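Local coordinates for protein methyltransferase (Pyrococcus horikoshii, PDB 1IXK) that probably binds RNA and transfers methyl groups from S-adenosyl-L-methionine to carbon 5 of cytidine, perhaps in tRNA, as a member of the RsmB/NOP family, at residues A[256-261]-A[308-313]; A[227-232]-A[240-245]; A[107-112]-A[293-298]. All blocks are in the same frame, centred on the assembly; numbering follows the deposited sequence.

Contact 1: A[256-261]-A[308-313]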
ATOM      1  N   PHE A 256       4.747 -12.560   9.558  1.00 11.90           N
ATOM      2  CA  PHE A 256       4.024 -13.630  10.256  1.00 11.55           C
ATOM      3  C   PHE A 256       2.758 -14.041   9.505  1.00 11.13           C
ATOM      4  O   PHE A 256       2.410 -15.224   9.446  1.00  9.42           O
ATOM      5  CB  PHE A 256       3.629 -13.182  11.665  1.00 14.38           C
ATOM      6  CG  PHE A 256       4.757 -13.202  12.661  1.00 18.89           C
ATOM      7  CD1 PHE A 256       6.082 -13.284  12.248  1.00 20.48           C
ATOM      8  CD2 PHE A 256       4.487 -13.101  14.023  1.00 20.61           C
ATOM      9  CE1 PHE A 256       7.126 -13.266  13.177  1.00 22.59           C
ATOM     10  CE2 PHE A 256       5.522 -13.080  14.958  1.00 22.37           C
ATOM     11  CZ  PHE A 256       6.844 -13.161  14.531  1.00 20.82           C
ATOM     12  N   VAL A 257       2.058 -13.060   8.950  1.00  9.23           N
ATOM     13  CA  VAL A 257       0.835 -13.340   8.213  1.00  9.63           C
ATOM     14  C   VAL A 257       1.176 -14.053   6.914  1.00  9.12           C
ATOM     15  O   VAL A 257       0.491 -15.001   6.517  1.00  8.92           O
ATOM     16  CB  VAL A 257       0.066 -12.042   7.891  1.00 10.20           C
ATOM     17  CG1 VAL A 257      -1.158 -12.355   7.039  1.00 11.99           C
ATOM     18  CG2 VAL A 257      -0.346 -11.355   9.181  1.00 10.97           C
ATOM     19  N   ILE A 258       2.236 -13.596   6.252  1.00  9.41           N
ATOM     20  CA  ILE A 258       2.662 -14.213   4.997  1.00  8.99           C
ATOM     21  C   ILE A 258       3.157 -15.647   5.237  1.00  8.00           C
ATOM     22  O   ILE A 258       2.846 -16.547   4.457  1.00  9.21           O
ATOM     23  CB  ILE A 258       3.767 -13.373   4.309  1.00 10.87           C
ATOM     24  CG1 ILE A 258       3.220 -11.976   3.997  1.00  9.76           C
ATOM     25  CG2 ILE A 258       4.207 -14.032   3.002  1.00 11.07           C
ATOM     26  CD1 ILE A 258       1.916 -12.001   3.238  1.00 11.32           C
ATOM     27  N   GLN A 259       3.920 -15.861   6.306  1.00  9.51           N
ATOM     28  CA  GLN A 259       4.396 -17.210   6.606  1.00 11.39           C
ATOM     29  C   GLN A 259       3.189 -18.115   6.859  1.00 11.92           C
ATOM     30  O   GLN A 259       3.145 -19.265   6.410  1.00 12.93           O
ATOM     31  CB  GLN A 259       5.294 -17.222   7.844  1.00 12.58           C
ATOM     32  CG  GLN A 259       5.829 -18.618   8.161  1.00 12.54           C
ATOM     33  CD  GLN A 259       6.785 -19.125   7.095  1.00 16.04           C
ATOM     34  OE1 GLN A 259       7.871 -18.590   6.923  1.00 16.76           O
ATOM     35  NE2 GLN A 259       6.375 -20.155   6.370  1.00 18.09           N
ATOM     36  N   TRP A 260       2.211 -17.589   7.586  1.00 11.29           N
ATOM     37  CA  TRP A 260       1.008 -18.351   7.878  1.00 11.90           C
ATOM     38  C   TRP A 260       0.315 -18.732   6.573  1.00 11.83           C
ATOM     39  O   TRP A 260      -0.124 -19.866   6.405  1.00 13.14           O
ATOM     40  CB  TRP A 260       0.050 -17.537   8.752  1.00 10.60           C
ATOM     41  CG  TRP A 260      -1.289 -18.188   8.890  1.00 12.22           C
ATOM     42  CD1 TRP A 260      -1.577 -19.347   9.560  1.00 12.78           C
ATOM     43  CD2 TRP A 260      -2.516 -17.744   8.311  1.00 11.94           C
ATOM     44  NE1 TRP A 260      -2.913 -19.651   9.432  1.00 12.69           N
ATOM     45  CE2 TRP A 260      -3.514 -18.683   8.669  1.00 13.93           C
ATOM     46  CE3 TRP A 260      -2.876 -16.643   7.520  1.00 14.05           C
ATOM     47  CZ2 TRP A 260      -4.844 -18.553   8.266  1.00 16.89           C
ATOM     48  CZ3 TRP A 260      -4.201 -16.513   7.119  1.00 17.78           C
ATOM     49  CH2 TRP A 260      -5.169 -17.466   7.494  1.00 17.77           C
ATOM     50  N   ALA A 261       0.226 -17.787   5.642  1.00 11.31           N
ATOM     51  CA  ALA A 261      -0.423 -18.055   4.361  1.00 11.47           C
ATOM     52  C   ALA A 261       0.316 -19.143   3.583  1.00 10.74           C
ATOM     53  O   ALA A 261      -0.307 -20.021   2.986  1.00 11.51           O
ATOM     54  CB  ALA A 261      -0.494 -16.779   3.530  1.00 10.39           C
ATOM     55  N   PHE A 308       5.160  -2.565   3.886  1.00 10.85           N
ATOM     56  CA  PHE A 308       5.439  -3.984   3.646  1.00 10.33           C
ATOM     57  C   PHE A 308       4.568  -4.430   2.489  1.00  9.44           C
ATOM     58  O   PHE A 308       3.390  -4.078   2.421  1.00  8.19           O
ATOM     59  CB  PHE A 308       5.077  -4.825   4.878  1.00  9.87           C
ATOM     60  CG  PHE A 308       5.187  -6.310   4.657  1.00 10.87           C
ATOM     61  CD1 PHE A 308       6.423  -6.949   4.723  1.00 12.17           C
ATOM     62  CD2 PHE A 308       4.048  -7.076   4.394  1.00 10.29           C
ATOM     63  CE1 PHE A 308       6.527  -8.331   4.534  1.00 10.19           C
ATOM     64  CE2 PHE A 308       4.142  -8.461   4.201  1.00 11.67           C
ATOM     65  CZ  PHE A 308       5.388  -9.086   4.273  1.00  9.24           C
ATOM     66  N   ILE A 309       5.135  -5.212   1.580  1.00  8.00           N
ATOM     67  CA  ILE A 309       4.361  -5.687   0.449  1.00  8.00           C
ATOM     68  C   ILE A 309       4.821  -7.068   0.010  1.00  8.38           C
ATOM     69  O   ILE A 309       6.017  -7.348  -0.014  1.00  8.00           O
ATOM     70  CB  ILE A 309       4.473  -4.721  -0.760  1.00  8.00           C
ATOM     71  CG1 ILE A 309       3.622  -5.252  -1.921  1.00  8.34           C
ATOM     72  CG2 ILE A 309       5.932  -4.575  -1.182  1.00 10.05           C
ATOM     73  CD1 ILE A 309       3.511  -4.287  -3.105  1.00 11.69           C
ATOM     74  N   ALA A 310       3.860  -7.918  -0.340  1.00  9.41           N
ATOM     75  CA  ALA A 310       4.155  -9.270  -0.802  1.00  8.62           C
ATOM     76  C   ALA A 310       3.262  -9.607  -1.985  1.00  9.64           C
ATOM     77  O   ALA A 310       2.083  -9.246  -2.006  1.00 11.14           O
ATOM     78  CB  ALA A 310       3.934 -10.276   0.317  1.00  8.89           C
ATOM     79  N   LYS A 311       3.824 -10.302  -2.971  1.00  9.32           N
ATOM     80  CA  LYS A 311       3.064 -10.686  -4.154  1.00  9.82           C
ATOM     81  C   LYS A 311       2.859 -12.195  -4.108  1.00 11.69           C
ATOM     82  O   LYS A 311       3.813 -12.974  -4.189  1.00  9.82           O
ATOM     83  CB  LYS A 311       3.820 -10.278  -5.419  1.00  8.63           C
ATOM     84  CG  LYS A 311       3.052 -10.527  -6.699  1.00 10.94           C
ATOM     85  CD  LYS A 311       3.702  -9.769  -7.848  1.00 14.28           C
ATOM     86  CE  LYS A 311       2.974 -10.017  -9.150  1.00 15.10           C
ATOM     87  NZ  LYS A 311       3.377  -9.015 -10.184  1.00 17.91           N
ATOM     88  N   ILE A 312       1.603 -12.596  -3.995  1.00 12.19           N
ATOM     89  CA  ILE A 312       1.244 -14.004  -3.873  1.00 11.63           C
ATOM     90  C   ILE A 312       0.560 -14.606  -5.099  1.00 11.38           C
ATOM     91  O   ILE A 312      -0.368 -14.016  -5.649  1.00 12.15           O
ATOM     92  CB  ILE A 312       0.299 -14.183  -2.656  1.00 12.11           C
ATOM     93  CG1 ILE A 312       0.972 -13.627  -1.399  1.00 14.20           C
ATOM     94  CG2 ILE A 312      -0.080 -15.639  -2.487  1.00 15.16           C
ATOM     95  CD1 ILE A 312       0.060 -13.583  -0.171  1.00 13.64           C
ATOM     96  N   ARG A 313       1.025 -15.777  -5.527  1.00 10.93           N
ATOM     97  CA  ARG A 313       0.409 -16.477  -6.653  1.00 10.11           C
ATOM     98  C   ARG A 313      -0.265 -17.742  -6.109  1.00 12.12           C
ATOM     99  O   ARG A 313       0.343 -18.491  -5.347  1.00 11.31           O
ATOM    100  CB  ARG A 313       1.455 -16.865  -7.709  1.00 11.62           C
ATOM    101  CG  ARG A 313       0.838 -17.603  -8.894  1.00 13.39           C
ATOM    102  CD  ARG A 313       1.845 -17.937  -9.996  1.00 16.67           C
ATOM    103  NE  ARG A 313       1.200 -18.745 -11.029  1.00 18.53           N
ATOM    104  CZ  ARG A 313       1.168 -20.077 -11.039  1.00 17.25           C
ATOM    105  NH1 ARG A 313       1.761 -20.773 -10.082  1.00 17.18           N
ATOM    106  NH2 ARG A 313       0.503 -20.712 -11.992  1.00 19.78           N
TER
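Ala310, which offers its CB to Ile258, is held in the sheet by its backbone, its N hydrogen-bonded to Tyr244 O of the antiparallel strand 240-246. The strand is thus fixed by main-chain bonds, while its meeting with helix 256-261 is wholly apolar. Ile258 carries nearly all of it from the helix side. With CG1 beside its own backbone N (chi1 -61°), the longer branch reaches the strand and meets three residues of alternate positions, Phe308, Ala310 and Ile312. Ile258 CG1 comes in at the edge of the Phe308 ring, near the ring plane, 3.6 Å from Phe308 CZ and equally near CE2; isoleucine and phenylalanine lie alongside, pointing opposite ways. Beyond it, Ile258 CD1 rests on the small Ala310 CB at 3.9 Å and touches Ile312 CD1 more loosely, at 4.2 Å. Were this isoleucine cut back to an alanine, the space over Ala310 CB would probably be left unfilled and the Phe308 edge would lose its aliphatic neighbour. The axes of segments 256-261 and 308-313 run 14° apart and come within 10.4 Å. In the class I methyltransferase fold this helix belongs to a beta-alpha-beta crossover: it leaves strand 240-246 and returns in strand 267-270, and strand 307-314 runs antiparallel between those two. The helix therefore covers all three strands, Ile258 also touching Tyr244 on one and Leu269 on the other, while Val257 and Ala261 lean on Leu229 of helix 215-235.

Contact 2: A[227-232]-A[240-245]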
ATOM      1  N   ARG A 227      -7.866 -12.935   8.355  1.00 14.28           N
ATOM      2  CA  ARG A 227      -9.222 -13.184   7.867  1.00 15.46           C
ATOM      3  C   ARG A 227      -9.396 -12.670   6.449  1.00 12.65           C
ATOM      4  O   ARG A 227      -9.956 -13.356   5.596  1.00 12.12           O
ATOM      5  CB  ARG A 227     -10.266 -12.499   8.756  1.00 18.39           C
ATOM      6  CG  ARG A 227     -10.467 -13.113  10.118  1.00 25.67           C
ATOM      7  CD  ARG A 227     -11.470 -12.287  10.925  1.00 29.49           C
ATOM      8  NE  ARG A 227     -11.637 -12.805  12.279  1.00 35.43           N
ATOM      9  CZ  ARG A 227     -12.270 -13.936  12.577  1.00 37.38           C
ATOM     10  NH1 ARG A 227     -12.807 -14.674  11.615  1.00 37.13           N
ATOM     11  NH2 ARG A 227     -12.354 -14.333  13.840  1.00 39.11           N
ATOM     12  N   LEU A 228      -8.926 -11.450   6.208  1.00 12.03           N
ATOM     13  CA  LEU A 228      -9.036 -10.840   4.890  1.00 13.19           C
ATOM     14  C   LEU A 228      -8.241 -11.617   3.843  1.00 12.08           C
ATOM     15  O   LEU A 228      -8.731 -11.872   2.745  1.00 11.14           O
ATOM     16  CB  LEU A 228      -8.548  -9.386   4.941  1.00 18.01           C
ATOM     17  CG  LEU A 228      -9.457  -8.429   5.721  1.00 18.51           C
ATOM     18  CD1 LEU A 228      -8.738  -7.122   6.006  1.00 21.12           C
ATOM     19  CD2 LEU A 228     -10.730  -8.198   4.929  1.00 19.97           C
ATOM     20  N   LEU A 229      -7.017 -11.997   4.190  1.00 13.24           N
ATOM     21  CA  LEU A 229      -6.170 -12.735   3.262  1.00 12.59           C
ATOM     22  C   LEU A 229      -6.789 -14.083   2.900  1.00 12.37           C
ATOM     23  O   LEU A 229      -6.738 -14.505   1.745  1.00 13.44           O
ATOM     24  CB  LEU A 229      -4.781 -12.923   3.868  1.00 12.45           C
ATOM     25  CG  LEU A 229      -3.744 -13.642   3.001  1.00 10.98           C
ATOM     26  CD1 LEU A 229      -3.602 -12.943   1.651  1.00 11.85           C
ATOM     27  CD2 LEU A 229      -2.420 -13.669   3.741  1.00 10.82           C
ATOM     28  N   GLU A 230      -7.381 -14.761   3.881  1.00 15.18           N
ATOM     29  CA  GLU A 230      -8.015 -16.045   3.611  1.00 16.17           C
ATOM     30  C   GLU A 230      -9.226 -15.874   2.691  1.00 16.25           C
ATOM     31  O   GLU A 230      -9.406 -16.649   1.753  1.00 15.00           O
ATOM     32  CB  GLU A 230      -8.433 -16.732   4.916  1.00 17.36           C
ATOM     33  CG  GLU A 230      -9.252 -17.993   4.707  1.00 20.85           C
ATOM     34  CD  GLU A 230      -9.240 -18.911   5.920  1.00 25.28           C
ATOM     35  OE1 GLU A 230      -9.204 -18.401   7.057  1.00 26.58           O
ATOM     36  OE2 GLU A 230      -9.281 -20.146   5.728  1.00 28.27           O
ATOM     37  N   LYS A 231     -10.057 -14.863   2.944  1.00 16.52           N
ATOM     38  CA  LYS A 231     -11.223 -14.636   2.090  1.00 17.79           C
ATOM     39  C   LYS A 231     -10.786 -14.278   0.665  1.00 17.49           C
ATOM     40  O   LYS A 231     -11.414 -14.693  -0.310  1.00 17.89           O
ATOM     41  CB  LYS A 231     -12.102 -13.506   2.646  1.00 20.71           C
ATOM     42  CG  LYS A 231     -12.767 -13.808   3.988  1.00 24.95           C
ATOM     43  CD  LYS A 231     -13.588 -15.099   3.947  1.00 27.74           C
ATOM     44  CE  LYS A 231     -14.662 -15.048   2.872  1.00 31.13           C
ATOM     45  NZ  LYS A 231     -15.450 -16.314   2.793  1.00 34.81           N
ATOM     46  N   GLY A 232      -9.714 -13.501   0.553  1.00 16.26           N
ATOM     47  CA  GLY A 232      -9.215 -13.109  -0.755  1.00 16.20           C
ATOM     48  C   GLY A 232      -8.696 -14.295  -1.554  1.00 14.55           C
ATOM     49  O   GLY A 232      -9.033 -14.471  -2.728  1.00 12.77           O
ATOM     50  N   GLY A 240      -4.094 -17.218  -9.997  1.00 11.55           N
ATOM     51  CA  GLY A 240      -4.395 -15.815  -9.757  1.00 10.67           C
ATOM     52  C   GLY A 240      -3.376 -15.154  -8.845  1.00 10.63           C
ATOM     53  O   GLY A 240      -2.632 -15.838  -8.139  1.00  9.91           O
ATOM     54  N   ILE A 241      -3.352 -13.822  -8.843  1.00  8.00           N
ATOM     55  CA  ILE A 241      -2.400 -13.071  -8.030  1.00  8.00           C
ATOM     56  C   ILE A 241      -3.069 -12.179  -6.992  1.00  8.83           C
ATOM     57  O   ILE A 241      -4.077 -11.523  -7.274  1.00  8.71           O
ATOM     58  CB  ILE A 241      -1.522 -12.150  -8.919  1.00 11.42           C
ATOM     59  CG1 ILE A 241      -0.888 -12.957 -10.055  1.00 13.67           C
ATOM     60  CG2 ILE A 241      -0.454 -11.451  -8.062  1.00 10.20           C
ATOM     61  CD1 ILE A 241       0.093 -14.007  -9.603  1.00 13.62           C
ATOM     62  N   LEU A 242      -2.504 -12.157  -5.790  1.00  8.70           N
ATOM     63  CA  LEU A 242      -3.008 -11.296  -4.728  1.00  9.72           C
ATOM     64  C   LEU A 242      -1.819 -10.524  -4.184  1.00 10.30           C
ATOM     65  O   LEU A 242      -0.760 -11.102  -3.924  1.00 10.98           O
ATOM     66  CB  LEU A 242      -3.659 -12.112  -3.600  1.00  8.00           C
ATOM     67  CG  LEU A 242      -4.271 -11.283  -2.453  1.00  9.80           C
ATOM     68  CD1 LEU A 242      -5.435 -12.040  -1.831  1.00 11.21           C
ATOM     69  CD2 LEU A 242      -3.214 -10.950  -1.406  1.00  8.64           C
ATOM     70  N   VAL A 243      -1.972  -9.213  -4.051  1.00  8.49           N
ATOM     71  CA  VAL A 243      -0.899  -8.406  -3.500  1.00  8.62           C
ATOM     72  C   VAL A 243      -1.368  -7.952  -2.132  1.00  8.91           C
ATOM     73  O   VAL A 243      -2.456  -7.395  -1.983  1.00 11.11           O
ATOM     74  CB  VAL A 243      -0.558  -7.193  -4.395  1.00  8.84           C
ATOM     75  CG1 VAL A 243       0.298  -6.198  -3.617  1.00  8.44           C
ATOM     76  CG2 VAL A 243       0.206  -7.671  -5.620  1.00  8.57           C
ATOM     77  N   TYR A 244      -0.538  -8.239  -1.141  1.00  8.00           N
ATOM     78  CA  TYR A 244      -0.797  -7.927   0.252  1.00  9.72           C
ATOM     79  C   TYR A 244       0.135  -6.818   0.702  1.00 10.82           C
ATOM     80  O   TYR A 244       1.345  -6.904   0.508  1.00 10.66           O
ATOM     81  CB  TYR A 244      -0.552  -9.190   1.084  1.00  9.79           C
ATOM     82  CG  TYR A 244      -0.679  -9.025   2.582  1.00  9.82           C
ATOM     83  CD1 TYR A 244       0.370  -8.510   3.344  1.00  8.69           C
ATOM     84  CD2 TYR A 244      -1.837  -9.424   3.239  1.00 12.28           C
ATOM     85  CE1 TYR A 244       0.267  -8.405   4.734  1.00 10.21           C
ATOM     86  CE2 TYR A 244      -1.956  -9.319   4.624  1.00 14.03           C
ATOM     87  CZ  TYR A 244      -0.903  -8.816   5.364  1.00 13.92           C
ATOM     88  OH  TYR A 244      -1.022  -8.751   6.732  1.00 15.87           O
ATOM     89  N   SER A 245      -0.421  -5.770   1.300  1.00 10.12           N
ATOM     90  CA  SER A 245       0.417  -4.676   1.760  1.00 10.04           C
ATOM     91  C   SER A 245      -0.134  -4.028   3.016  1.00 11.55           C
ATOM     92  O   SER A 245      -1.343  -4.062   3.268  1.00 11.23           O
ATOM     93  CB  SER A 245       0.561  -3.613   0.660  1.00 10.38           C
ATOM     94  OG  SER A 245      -0.682  -2.998   0.355  1.00 12.13           O
TER
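Leu229 and Leu242 pack together where a helix and the strand that follows it in the Rossmann-like methyltransferase fold turn back on each other. Helix 215-235 arises after strand 188-194, which pairs in parallel with strand 240-246, making a beta-alpha-beta unit; the axes of segments 227-232 and 240-245 are antiparallel, at 167°, with a closest approach of 10.3 Å. The aliphatic contacts come first. Leu229 CD1 meets both methyls of Leu242, nearer to Leu242 CD2, at 3.7 Å, than to CD1, and the two side chains cross at a slant. Leu242 has its CG anti to the backbone N (chi1 -178°), which carries the branched end out to the helix. The aromatic contact is looser: the same Leu229 CD1 lies 4.2 Å from Tyr244 CD2, coming to the ring at an oblique angle. The OH of Tyr244 is hydrogen-bonded to Glu253 O, and weakly to Gln225 NE2 one turn earlier on the same helix as Leu229, which helps to hold the ring. Tyr244 lies about 8 Å, side chain to side chain, from Asp194, predicted to bind S-adenosyl-L-methionine. The last kind of contact is side chain against bare helix backbone: Gly232 turns no CB to the strand, and Leu242 CD1 settles 4.0 Å from Gly232 C.

Contact 3: A[107-112]-A[293-298]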
ATOM      1  N   SER A 107       1.764   4.238  -1.443  1.00 11.58           N
ATOM      2  CA  SER A 107       0.453   3.749  -1.853  1.00 13.44           C
ATOM      3  C   SER A 107       0.379   3.430  -3.353  1.00 11.77           C
ATOM      4  O   SER A 107      -0.565   2.795  -3.805  1.00 11.84           O
ATOM      5  CB  SER A 107      -0.641   4.762  -1.472  1.00 15.17           C
ATOM      6  OG  SER A 107      -0.514   5.965  -2.213  1.00 25.25           O
HETATM    7  N   MSE A 108       1.382   3.862  -4.114  1.00  9.85           N
HETATM    8  CA  MSE A 108       1.420   3.603  -5.550  1.00 11.45           C
HETATM    9  C   MSE A 108       1.984   2.215  -5.859  1.00 12.05           C
HETATM   10  O   MSE A 108       1.699   1.635  -6.907  1.00 12.11           O
HETATM   11  CB  MSE A 108       2.282   4.657  -6.258  1.00 12.43           C
HETATM   12  CG  MSE A 108       1.747   6.085  -6.186  1.00 14.42           C
HETATM   13 SE   MSE A 108       2.790   7.272  -7.113  1.00  8.00          SE
HETATM   14  CE  MSE A 108       2.331   8.804  -6.304  1.00 12.73           C
ATOM     15  N   TYR A 109       2.765   1.674  -4.933  1.00  9.93           N
ATOM     16  CA  TYR A 109       3.395   0.372  -5.137  1.00 11.53           C
ATOM     17  C   TYR A 109       2.440  -0.819  -5.319  1.00 10.92           C
ATOM     18  O   TYR A 109       2.560  -1.561  -6.291  1.00 10.38           O
ATOM     19  CB  TYR A 109       4.365   0.081  -3.978  1.00 16.76           C
ATOM     20  CG  TYR A 109       5.470  -0.918  -4.290  1.00 19.59           C
ATOM     21  CD1 TYR A 109       5.399  -1.752  -5.403  1.00 21.21           C
ATOM     22  CD2 TYR A 109       6.575  -1.044  -3.447  1.00 21.79           C
ATOM     23  CE1 TYR A 109       6.398  -2.689  -5.671  1.00 23.47           C
ATOM     24  CE2 TYR A 109       7.579  -1.981  -3.705  1.00 22.21           C
ATOM     25  CZ  TYR A 109       7.479  -2.797  -4.817  1.00 22.74           C
ATOM     26  OH  TYR A 109       8.455  -3.733  -5.075  1.00 26.89           O
ATOM     27  N   PRO A 110       1.476  -1.013  -4.396  1.00  9.64           N
ATOM     28  CA  PRO A 110       0.540  -2.140  -4.505  1.00  9.76           C
ATOM     29  C   PRO A 110      -0.165  -2.324  -5.848  1.00 10.11           C
ATOM     30  O   PRO A 110      -0.117  -3.412  -6.430  1.00 12.78           O
ATOM     31  CB  PRO A 110      -0.436  -1.892  -3.350  1.00  8.40           C
ATOM     32  CG  PRO A 110       0.444  -1.270  -2.315  1.00  9.73           C
ATOM     33  CD  PRO A 110       1.239  -0.266  -3.147  1.00 10.92           C
ATOM     34  N   PRO A 111      -0.823  -1.273  -6.366  1.00  9.53           N
ATOM     35  CA  PRO A 111      -1.506  -1.437  -7.653  1.00 11.48           C
ATOM     36  C   PRO A 111      -0.551  -1.826  -8.781  1.00 10.83           C
ATOM     37  O   PRO A 111      -0.863  -2.687  -9.604  1.00 10.91           O
ATOM     38  CB  PRO A 111      -2.125  -0.061  -7.910  1.00 12.33           C
ATOM     39  CG  PRO A 111      -2.223   0.557  -6.562  1.00 15.05           C
ATOM     40  CD  PRO A 111      -0.991   0.096  -5.851  1.00 11.57           C
ATOM     41  N   VAL A 112       0.603  -1.171  -8.823  1.00 10.17           N
ATOM     42  CA  VAL A 112       1.589  -1.441  -9.864  1.00 11.70           C
ATOM     43  C   VAL A 112       2.118  -2.871  -9.737  1.00 10.46           C
ATOM     44  O   VAL A 112       2.260  -3.579 -10.733  1.00 13.75           O
ATOM     45  CB  VAL A 112       2.761  -0.433  -9.787  1.00 11.45           C
ATOM     46  CG1 VAL A 112       3.812  -0.768 -10.836  1.00 13.29           C
ATOM     47  CG2 VAL A 112       2.236   0.987 -10.010  1.00 12.98           C
ATOM     48  N   ASN A 293      11.153 -12.648  -0.834  1.00  8.39           N
ATOM     49  CA  ASN A 293      10.533 -12.169  -2.071  1.00 10.01           C
ATOM     50  C   ASN A 293       9.669 -10.959  -1.706  1.00  9.39           C
ATOM     51  O   ASN A 293       9.391 -10.094  -2.543  1.00 10.04           O
ATOM     52  CB  ASN A 293       9.656 -13.255  -2.704  1.00 11.46           C
ATOM     53  CG  ASN A 293      10.455 -14.235  -3.551  1.00 13.28           C
ATOM     54  OD1 ASN A 293      10.990 -13.870  -4.593  1.00 13.93           O
ATOM     55  ND2 ASN A 293      10.537 -15.482  -3.103  1.00 13.90           N
ATOM     56  N   ALA A 294       9.243 -10.915  -0.443  1.00 10.17           N
ATOM     57  CA  ALA A 294       8.438  -9.806   0.072  1.00 10.33           C
ATOM     58  C   ALA A 294       9.381  -8.629   0.311  1.00  9.79           C
ATOM     59  O   ALA A 294      10.581  -8.828   0.498  1.00 10.15           O
ATOM     60  CB  ALA A 294       7.756 -10.214   1.374  1.00 10.45           C
ATOM     61  N   ARG A 295       8.841  -7.413   0.323  1.00 10.85           N
ATOM     62  CA  ARG A 295       9.663  -6.217   0.493  1.00  9.38           C
ATOM     63  C   ARG A 295       9.168  -5.278   1.582  1.00  8.70           C
ATOM     64  O   ARG A 295       8.011  -5.322   1.980  1.00  8.00           O
ATOM     65  CB  ARG A 295       9.708  -5.419  -0.817  1.00 13.89           C
ATOM     66  CG  ARG A 295       9.838  -6.263  -2.075  1.00 14.89           C
ATOM     67  CD  ARG A 295      11.062  -7.148  -2.027  1.00 19.22           C
ATOM     68  NE  ARG A 295      12.307  -6.392  -2.072  1.00 18.97           N
ATOM     69  CZ  ARG A 295      13.512  -6.944  -1.955  1.00 20.10           C
ATOM     70  NH1 ARG A 295      13.625  -8.251  -1.785  1.00 19.40           N
ATOM     71  NH2 ARG A 295      14.602  -6.192  -2.009  1.00 19.84           N
ATOM     72  N   ARG A 296      10.069  -4.424   2.045  1.00  8.97           N
ATOM     73  CA  ARG A 296       9.758  -3.423   3.056  1.00 10.62           C
ATOM     74  C   ARG A 296      10.363  -2.089   2.645  1.00 13.78           C
ATOM     75  O   ARG A 296      11.468  -2.037   2.092  1.00 11.89           O
ATOM     76  CB  ARG A 296      10.349  -3.808   4.415  1.00 13.07           C
ATOM     77  CG  ARG A 296       9.478  -4.720   5.262  1.00 12.49           C
ATOM     78  CD  ARG A 296      10.197  -5.058   6.563  1.00 17.42           C
ATOM     79  NE  ARG A 296       9.376  -5.851   7.472  1.00 14.68           N
ATOM     80  CZ  ARG A 296       8.851  -5.386   8.600  1.00 18.41           C
ATOM     81  NH1 ARG A 296       9.060  -4.125   8.959  1.00 16.93           N
ATOM     82  NH2 ARG A 296       8.135  -6.186   9.381  1.00 16.15           N
ATOM     83  N   LEU A 297       9.630  -1.015   2.920  1.00 13.06           N
ATOM     84  CA  LEU A 297      10.104   0.332   2.645  1.00 14.67           C
ATOM     85  C   LEU A 297      10.271   0.948   4.026  1.00 16.95           C
ATOM     86  O   LEU A 297       9.417   0.774   4.900  1.00 15.96           O
ATOM     87  CB  LEU A 297       9.078   1.133   1.837  1.00 14.56           C
ATOM     88  CG  LEU A 297       8.824   0.692   0.395  1.00 14.36           C
ATOM     89  CD1 LEU A 297       7.769   1.601  -0.229  1.00 15.33           C
ATOM     90  CD2 LEU A 297      10.123   0.748  -0.405  1.00 15.55           C
ATOM     91  N   TYR A 298      11.378   1.652   4.224  1.00 18.96           N
ATOM     92  CA  TYR A 298      11.672   2.278   5.508  1.00 21.34           C
ATOM     93  C   TYR A 298      11.743   3.792   5.375  1.00 22.58           C
ATOM     94  O   TYR A 298      12.294   4.316   4.407  1.00 22.80           O
ATOM     95  CB  TYR A 298      12.998   1.743   6.043  1.00 20.90           C
ATOM     96  CG  TYR A 298      12.946   0.294   6.461  1.00 22.14           C
ATOM     97  CD1 TYR A 298      12.320  -0.084   7.650  1.00 22.00           C
ATOM     98  CD2 TYR A 298      13.531  -0.702   5.674  1.00 20.95           C
ATOM     99  CE1 TYR A 298      12.282  -1.410   8.050  1.00 21.41           C
ATOM    100  CE2 TYR A 298      13.497  -2.037   6.066  1.00 21.90           C
ATOM    101  CZ  TYR A 298      12.874  -2.382   7.259  1.00 21.97           C
ATOM    102  OH  TYR A 298      12.857  -3.694   7.672  1.00 19.25           O
TER
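Tyr109 is the one residue of helix segment 107-112 that reaches strand 295-297, and it meets Leu297 and Arg295 quite differently. The Leu297 side is the enclosed one: Leu297 CD1 comes to the edge of the Tyr109 ring, near its plane, 4.3 Å from Tyr109 CD2, and Phe307 of the next strand touches both side chains. The ring bridges the 10.3 Å between the CA atoms of Tyr109 and Leu297. In this Rossmann-like methyltransferase fold the helix, kinked at Pro110 and Pro111, comes just before strand 121-124 and packs on helix 131-139; Tyr109 lies about 7 Å, side chain to side chain, from Lys132, predicted to bind S-adenosyl-L-methionine. Trp75 stacks on the tyrosine ring. On the other side stands Arg295, partly exposed and touched only by way of its aliphatic stem. Tyr109 OH is 4.2 Å from Arg295 CG, and the hydroxyl is hydrogen-bonded instead to Tyr274 O. Folded back along its aliphatic chain, the arginine holds its guanidinium plane 62° from the ring and gives NH2 to Gly275 O.

From the N terminus, helix segment 107-112 comes first and waits some 180 residues for its partner, 293-298, so contact 3 closes by far the longest loop. Within that loop lies contact 2 entire, a short return from helix 227-232 to strand 240-245 across seven residues. Contact 1 opens next, at 256-261, and is still open when contact 3 closes; it ends only at 308-313, so contacts 1 and 3 cross, while contacts 2 and 1 follow in series. One mixed sheet joins all three: strand 307-314 has 240-246 and 295-297 as neighbours, tying two helices of the crossovers to the helix that precedes the sheet's strand 121-124.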